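Local coordinates for lipid-transfer protein (Thermomonospora curvata, PDB 6OK1) that is of unknown exact function but belongs to the thiolase superfamily, each of its four chains carrying N- and C-terminal thiolase-like domains, at residues Q275-Y278 with A279-G282; S281-N284 with P285-G289; F310-R313 with G314-K317. All coordinates share one frame; numbering follows the deposited sequence.

Contact 1 of 3, residues Q275-Y278 with A279-G282; sequences QQLY and AQSG
Ser-281 grips the carbonyl of Leu-277 twice. Ser-281 OG donates to Leu-277 O at 2.7 Å, and Ser-281 N donates to the same oxygen at 3.1 Å. The two donors come from opposite faces of the carbonyl plane. A chi1 of 63° folds the hydroxyl back onto the helix. OG also accepts a weak bond from Leu-283 N. The two bonds just before it are ordinary helical ones: Ala-279 N to Gln-275 O at 3.0 Å and Gln-280 N to Gln-276 O at 2.8 Å. Helical geometry stops at Gly-282, whose phi is positive (70°). Its N still reaches Tyr-278 O at 3.0 Å, but the bond is bent and weak. Gln-280 passes close over the preceding turn, with CG 3.1 Å from Gln-276 O. Its OE1 then accepts from Ala-245 N. Gln-276 NE2 donates to Gln-247 O and to Leu-272 O, while Tyr-278 OH is bonded to Leu-308 O. The last turn of helix 268-281 is therefore tied internally through the backbone and Ser-281, while the amides of Gln-276 and Gln-280 bind the backbone of strand 240-248.

Contact 2 of 3, residues S281-N284 with P285-G289; sequences SGLN and PSDIG
The backbone runs extended through Leu-283 and Asn-284, then bends at Pro-285 into a short 3-10 turn that brings Asp-287 back beside Asn-284. Two bonds join this pair in opposite senses. Asn-284 N donates to Asp-287 OD2 at 2.8 Å, nearly straight at 173°. It meets the oxygen on the anti side and slightly out of the carboxylate plane. In return, Asp-287 N donates to Asn-284 O at 2.9 Å. This donor stands above the carbonyl plane, 54° out of it. A chi1 of -60° turns CG of Asp-287 away from its own C=O and swings the carboxylate back over the start of the turn. The bond to OD2 resembles one half of a capping box. The other half is not made by the Asn-284 side chain; its main-chain oxygen takes the N-H of Asp-287 instead. The next bond, from Ile-288 N to Pro-285 O at 2.9 Å, continues the 3-10 pattern.

Leu-283 lies across the stem of Asp-287. Leu-283 CD2 is 3.9 Å from Asp-287 CB, and Leu-283 CB is 3.8 Å from Asp-287 OD2. The other leucine branch reaches further along the turn, with Leu-283 CD1 4.4 Å from Ile-288 CD1. This loop joins helix 268-281 to strand 290-292, outermost in the sheet of this chain, within the thiolase-type C-terminal region. Asp-287 O accepts from Asn-371 ND2, and the backbone of Gly-289 bonds to that of Asn-371. Ile-288 also packs against Leu-373 and Ile-386 of the sheet.

Contact 3 of 3, residues F310-R313 with G314-K317; sequences FCAR and GEAK
A chi1 of 61° tucks the sulfur of Cys-311 over the backbone of its own residue and lays it against the start of the helix at Ala-316. In Glu-315 a chi1 of -55° sets CG on the side of the backbone N, and the extended chain beyond it runs back beside Ala-312. The sulfur makes apolar contact, with Cys-311 SG 3.6 Å from Ala-316 CA and 4.0 Å from Ala-316 CB. Cys-311 also packs against Leu-305 and Glu-306 of helix 301-307. The carboxylate of Glu-315 lies alongside the methyl of Ala-312, with Glu-315 OE1 3.6 Å from Ala-312 CB. A water links the same two residues. It donates to Glu-315 OE1 at 2.8 Å and accepts from Ala-312 N at 3.1 Å.

The backbone between them is a type II beta turn from Ala-312 to Glu-315, leading straight into helix 316-321. It is closed by Glu-315 N donating to Ala-312 O at 3.0 Å, from above the carbonyl plane. Gly-314 takes the third position with positive phi (75°). Glu-315 occupies the N-cap position. The N-H groups of Gly-314 and Ala-316, on either side of it in sequence, go to the two carboxylate oxygens of Glu-306. The Arg-313 side chain leaves the turn, and its NH1 forms a salt bridge with Glu-307.

Contacts 1 and 2 are consecutive and share Ser-281 and Gly-282: one is the end of helix 268-281, the other the loop leading to strand 290-292. Contact 1 is partly buried against the sheet and relies on helical backbone bonds. Contact 2 lies at the surface and uses a carboxylate to hold its turn. Contact 3, also partly buried, starts a helix rather than ending one, and borrows a carboxylate from helix 301-307. Its centre is about 17 Å from that of contact 2, yet Phe-310 bridges the gap. Phe-310 CZ is 3.7 Å from Tyr-278 OH, and Phe-310 CE1 is 3.9 Å from Ile-288 CB. All three contacts belong to the thiolase-like C-terminal region.

Contact 1 of 3, residues Q275-Y278 with A279-G282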
loop_
_atom_site.group_PDB
_atom_site.type_symbol
_atom_site.label_atom_id
_atom_site.label_comp_id
_atom_site.label_asym_id
_atom_site.label_seq_id
_atom_site.Cartn_x
_atom_site.Cartn_y
_atom_site.Cartn_z
ATOM N N GLN A 275 0.456 24.514 -2.774
ATOM C CA GLN A 275 1.267 25.135 -3.816
ATOM C C GLN A 275 1.077 24.424 -5.150
ATOM O O GLN A 275 0.931 25.072 -6.202
ATOM C CB GLN A 275 2.738 25.120 -3.409
ATOM C CG GLN A 275 3.049 26.028 -2.242
ATOM C CD GLN A 275 4.385 25.707 -1.581
ATOM O OE1 GLN A 275 5.208 24.961 -2.126
ATOM N NE2 GLN A 275 4.600 26.268 -0.393
ATOM N N GLN A 276 1.057 23.088 -5.124
ATOM C CA GLN A 276 0.869 22.322 -6.341
ATOM C C GLN A 276 -0.541 22.496 -6.887
ATOM O O GLN A 276 -0.729 22.601 -8.106
ATOM C CB GLN A 276 1.158 20.844 -6.083
ATOM C CG GLN A 276 2.576 20.567 -5.763
ATOM C CD GLN A 276 2.732 19.154 -5.274
ATOM O OE1 GLN A 276 2.862 18.234 -6.069
ATOM N NE2 GLN A 276 2.656 18.969 -3.966
ATOM N N LEU A 277 -1.551 22.472 -6.009
ATOM C CA LEU A 277 -2.932 22.623 -6.467
ATOM C C LEU A 277 -3.115 23.934 -7.198
ATOM O O LEU A 277 -3.772 23.983 -8.244
ATOM C CB LEU A 277 -3.903 22.581 -5.310
ATOM C CG LEU A 277 -3.937 21.276 -4.540
ATOM C CD1 LEU A 277 -4.906 21.400 -3.361
ATOM C CD2 LEU A 277 -4.365 20.158 -5.470
ATOM N N TYR A 278 -2.596 25.017 -6.636
ATOM C CA TYR A 278 -2.759 26.317 -7.290
ATOM C C TYR A 278 -1.947 26.404 -8.579
ATOM O O TYR A 278 -2.407 26.985 -9.575
ATOM C CB TYR A 278 -2.367 27.434 -6.328
ATOM C CG TYR A 278 -3.286 27.553 -5.153
ATOM C CD1 TYR A 278 -4.669 27.586 -5.322
ATOM C CD2 TYR A 278 -2.779 27.600 -3.857
ATOM C CE1 TYR A 278 -5.521 27.674 -4.252
ATOM C CE2 TYR A 278 -3.635 27.698 -2.767
ATOM C CZ TYR A 278 -5.004 27.738 -2.976
ATOM O OH TYR A 278 -5.880 27.830 -1.929
ATOM N N ALA A 279 -0.730 25.868 -8.585
ATOM C CA ALA A 279 0.071 25.913 -9.801
ATOM C C ALA A 279 -0.546 25.054 -10.902
ATOM O O ALA A 279 -0.544 25.442 -12.081
ATOM C CB ALA A 279 1.499 25.469 -9.509
ATOM N N GLN A 280 -1.064 23.882 -10.544
ATOM C CA GLN A 280 -1.632 22.981 -11.544
ATOM C C GLN A 280 -2.855 23.608 -12.200
ATOM O O GLN A 280 -3.030 23.549 -13.424
ATOM C CB GLN A 280 -2.037 21.656 -10.901
ATOM C CG GLN A 280 -0.880 20.748 -10.541
ATOM C CD GLN A 280 -1.343 19.601 -9.672
ATOM O OE1 GLN A 280 -2.517 19.509 -9.357
ATOM N NE2 GLN A 280 -0.431 18.735 -9.277
ATOM N N SER A 281 -3.733 24.164 -11.380
ATOM C CA SER A 281 -5.042 24.626 -11.810
ATOM C C SER A 281 -5.025 26.031 -12.375
ATOM O O SER A 281 -6.033 26.457 -12.963
ATOM C CB SER A 281 -6.014 24.587 -10.632
ATOM O OG SER A 281 -5.623 25.474 -9.578
ATOM N N GLY A 282 -3.940 26.768 -12.178
ATOM C CA GLY A 282 -3.910 28.176 -12.552
ATOM C C GLY A 282 -4.778 29.062 -11.693
ATOM O O GLY A 282 -5.122 30.167 -12.111
#

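Contact 2 of 3, residues S281-N284 with P285-G289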
loop_
_atom_site.group_PDB
_atom_site.type_symbol
_atom_site.label_atom_id
_atom_site.label_comp_id
_atom_site.label_asym_id
_atom_site.label_seq_id
_atom_site.Cartn_x
_atom_site.Cartn_y
_atom_site.Cartn_z
ATOM N N SER A 281 -3.733 24.164 -11.380
ATOM C CA SER A 281 -5.042 24.626 -11.810
ATOM C C SER A 281 -5.025 26.031 -12.375
ATOM O O SER A 281 -6.033 26.457 -12.963
ATOM C CB SER A 281 -6.014 24.587 -10.632
ATOM O OG SER A 281 -5.623 25.474 -9.578
ATOM N N GLY A 282 -3.940 26.768 -12.178
ATOM C CA GLY A 282 -3.910 28.176 -12.552
ATOM C C GLY A 282 -4.778 29.062 -11.693
ATOM O O GLY A 282 -5.122 30.167 -12.111
ATOM N N LEU A 283 -5.132 28.615 -10.490
ATOM C CA LEU A 283 -6.022 29.337 -9.604
ATOM C C LEU A 283 -5.250 29.878 -8.412
ATOM O O LEU A 283 -4.127 29.455 -8.108
ATOM C CB LEU A 283 -7.166 28.447 -9.105
ATOM C CG LEU A 283 -8.039 27.810 -10.181
ATOM C CD1 LEU A 283 -9.063 26.889 -9.577
ATOM C CD2 LEU A 283 -8.770 28.880 -11.015
ATOM N N ASN A 284 -5.869 30.852 -7.777
ATOM C CA ASN A 284 -5.472 31.436 -6.511
ATOM C C ASN A 284 -6.488 31.100 -5.439
ATOM O O ASN A 284 -7.610 30.673 -5.733
ATOM C CB ASN A 284 -5.368 32.967 -6.637
ATOM C CG ASN A 284 -4.305 33.395 -7.598
ATOM O OD1 ASN A 284 -3.252 32.777 -7.664
ATOM N ND2 ASN A 284 -4.563 34.467 -8.348
ATOM N N PRO A 285 -6.142 31.302 -4.173
ATOM C CA PRO A 285 -7.153 31.104 -3.121
ATOM C C PRO A 285 -8.449 31.865 -3.393
ATOM O O PRO A 285 -9.546 31.344 -3.138
ATOM C CB PRO A 285 -6.433 31.606 -1.860
ATOM C CG PRO A 285 -4.955 31.375 -2.134
ATOM C CD PRO A 285 -4.790 31.552 -3.635
ATOM N N SER A 286 -8.357 33.093 -3.918
ATOM C CA SER A 286 -9.561 33.879 -4.165
ATOM C C SER A 286 -10.504 33.203 -5.153
ATOM O O SER A 286 -11.685 33.552 -5.209
ATOM C CB SER A 286 -9.179 35.265 -4.705
ATOM O OG SER A 286 -8.536 35.115 -5.952
ATOM N N ASP A 287 -10.006 32.266 -5.958
ATOM C CA ASP A 287 -10.855 31.572 -6.910
ATOM C C ASP A 287 -11.598 30.397 -6.305
ATOM O O ASP A 287 -12.440 29.810 -6.987
ATOM C CB ASP A 287 -10.017 31.078 -8.084
ATOM C CG ASP A 287 -9.320 32.201 -8.810
ATOM O OD1 ASP A 287 -9.987 33.198 -9.167
ATOM O OD2 ASP A 287 -8.101 32.101 -9.011
ATOM N N ILE A 288 -11.283 30.014 -5.074
ATOM C CA ILE A 288 -11.906 28.869 -4.428
ATOM C C ILE A 288 -13.201 29.315 -3.765
ATOM O O ILE A 288 -13.192 30.211 -2.914
ATOM C CB ILE A 288 -10.957 28.254 -3.391
ATOM C CG1 ILE A 288 -9.618 27.894 -4.053
ATOM C CG2 ILE A 288 -11.608 27.062 -2.707
ATOM C CD1 ILE A 288 -9.702 26.863 -5.192
ATOM N N GLY A 289 -14.306 28.654 -4.118
ATOM C CA GLY A 289 -15.625 29.059 -3.672
ATOM C C GLY A 289 -16.174 28.220 -2.535
ATOM O O GLY A 289 -17.209 28.549 -1.959
#

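Contact 3 of 3, residues F310-R313 with G314-K317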
loop_
_atom_site.group_PDB
_atom_site.type_symbol
_atom_site.label_atom_id
_atom_site.label_comp_id
_atom_site.label_asym_id
_atom_site.label_seq_id
_atom_site.Cartn_x
_atom_site.Cartn_y
_atom_site.Cartn_z
ATOM N N PHE A 310 -5.768 31.178 2.677
ATOM C CA PHE A 310 -7.039 31.869 2.870
ATOM C C PHE A 310 -6.969 32.967 3.920
ATOM O O PHE A 310 -7.844 33.842 3.944
ATOM C CB PHE A 310 -8.128 30.869 3.246
ATOM C CG PHE A 310 -8.435 29.903 2.161
ATOM C CD1 PHE A 310 -9.026 30.334 0.977
ATOM C CD2 PHE A 310 -8.130 28.565 2.303
ATOM C CE1 PHE A 310 -9.303 29.435 -0.041
ATOM C CE2 PHE A 310 -8.401 27.658 1.279
ATOM C CZ PHE A 310 -8.983 28.099 0.107
ATOM N N CYS A 311 -5.960 32.945 4.783
ATOM C CA CYS A 311 -5.732 34.010 5.755
ATOM C C CYS A 311 -4.255 33.967 6.133
ATOM O O CYS A 311 -3.530 33.045 5.751
ATOM C CB CYS A 311 -6.638 33.839 6.968
ATOM S SG CYS A 311 -6.319 32.261 7.813
ATOM N N ALA A 312 -3.819 34.967 6.896
ATOM C CA ALA A 312 -2.431 35.086 7.317
ATOM C C ALA A 312 -2.097 34.081 8.421
ATOM O O ALA A 312 -2.977 33.581 9.127
ATOM C CB ALA A 312 -2.148 36.505 7.823
ATOM N N ARG A 313 -0.797 33.799 8.573
ATOM C CA ARG A 313 -0.330 32.937 9.660
ATOM C C ARG A 313 -0.853 33.427 11.001
ATOM O O ARG A 313 -0.744 34.615 11.328
ATOM C CB ARG A 313 1.198 32.911 9.710
ATOM C CG ARG A 313 1.860 32.238 8.589
ATOM C CD ARG A 313 1.700 30.761 8.728
ATOM N NE ARG A 313 2.271 30.104 7.581
ATOM C CZ ARG A 313 2.128 28.820 7.336
ATOM N NH1 ARG A 313 1.424 28.061 8.179
ATOM N NH2 ARG A 313 2.691 28.318 6.251
ATOM N N GLY A 314 -1.392 32.500 11.788
ATOM C CA GLY A 314 -1.939 32.792 13.103
ATOM C C GLY A 314 -3.281 33.487 13.133
ATOM O O GLY A 314 -3.793 33.749 14.229
ATOM N N GLU A 315 -3.877 33.797 11.981
ATOM C CA GLU A 315 -5.134 34.521 11.952
ATOM C C GLU A 315 -6.336 33.676 11.535
ATOM O O GLU A 315 -7.418 34.228 11.319
ATOM C CB GLU A 315 -4.975 35.749 11.036
ATOM C CG GLU A 315 -3.796 36.589 11.497
ATOM C CD GLU A 315 -3.801 38.001 10.972
ATOM O OE1 GLU A 315 -4.503 38.267 9.984
ATOM O OE2 GLU A 315 -3.093 38.843 11.559
ATOM N N ALA A 316 -6.199 32.347 11.452
ATOM C CA ALA A 316 -7.364 31.515 11.182
ATOM C C ALA A 316 -8.457 31.727 12.206
ATOM O O ALA A 316 -9.645 31.662 11.867
ATOM C CB ALA A 316 -6.967 30.040 11.133
ATOM N N LYS A 317 -8.095 31.957 13.465
ATOM C CA LYS A 317 -9.117 32.159 14.480
ATOM C C LYS A 317 -9.983 33.362 14.129
ATOM O O LYS A 317 -11.200 33.360 14.357
ATOM C CB LYS A 317 -8.482 32.348 15.855
ATOM C CG LYS A 317 -7.639 33.621 15.984
ATOM C CD LYS A 317 -6.878 33.625 17.327
ATOM C CE LYS A 317 -5.984 34.858 17.478
ATOM N NZ LYS A 317 -6.821 36.089 17.506
HETATM O O HOH W 1 -5.816 37.084 7.854
#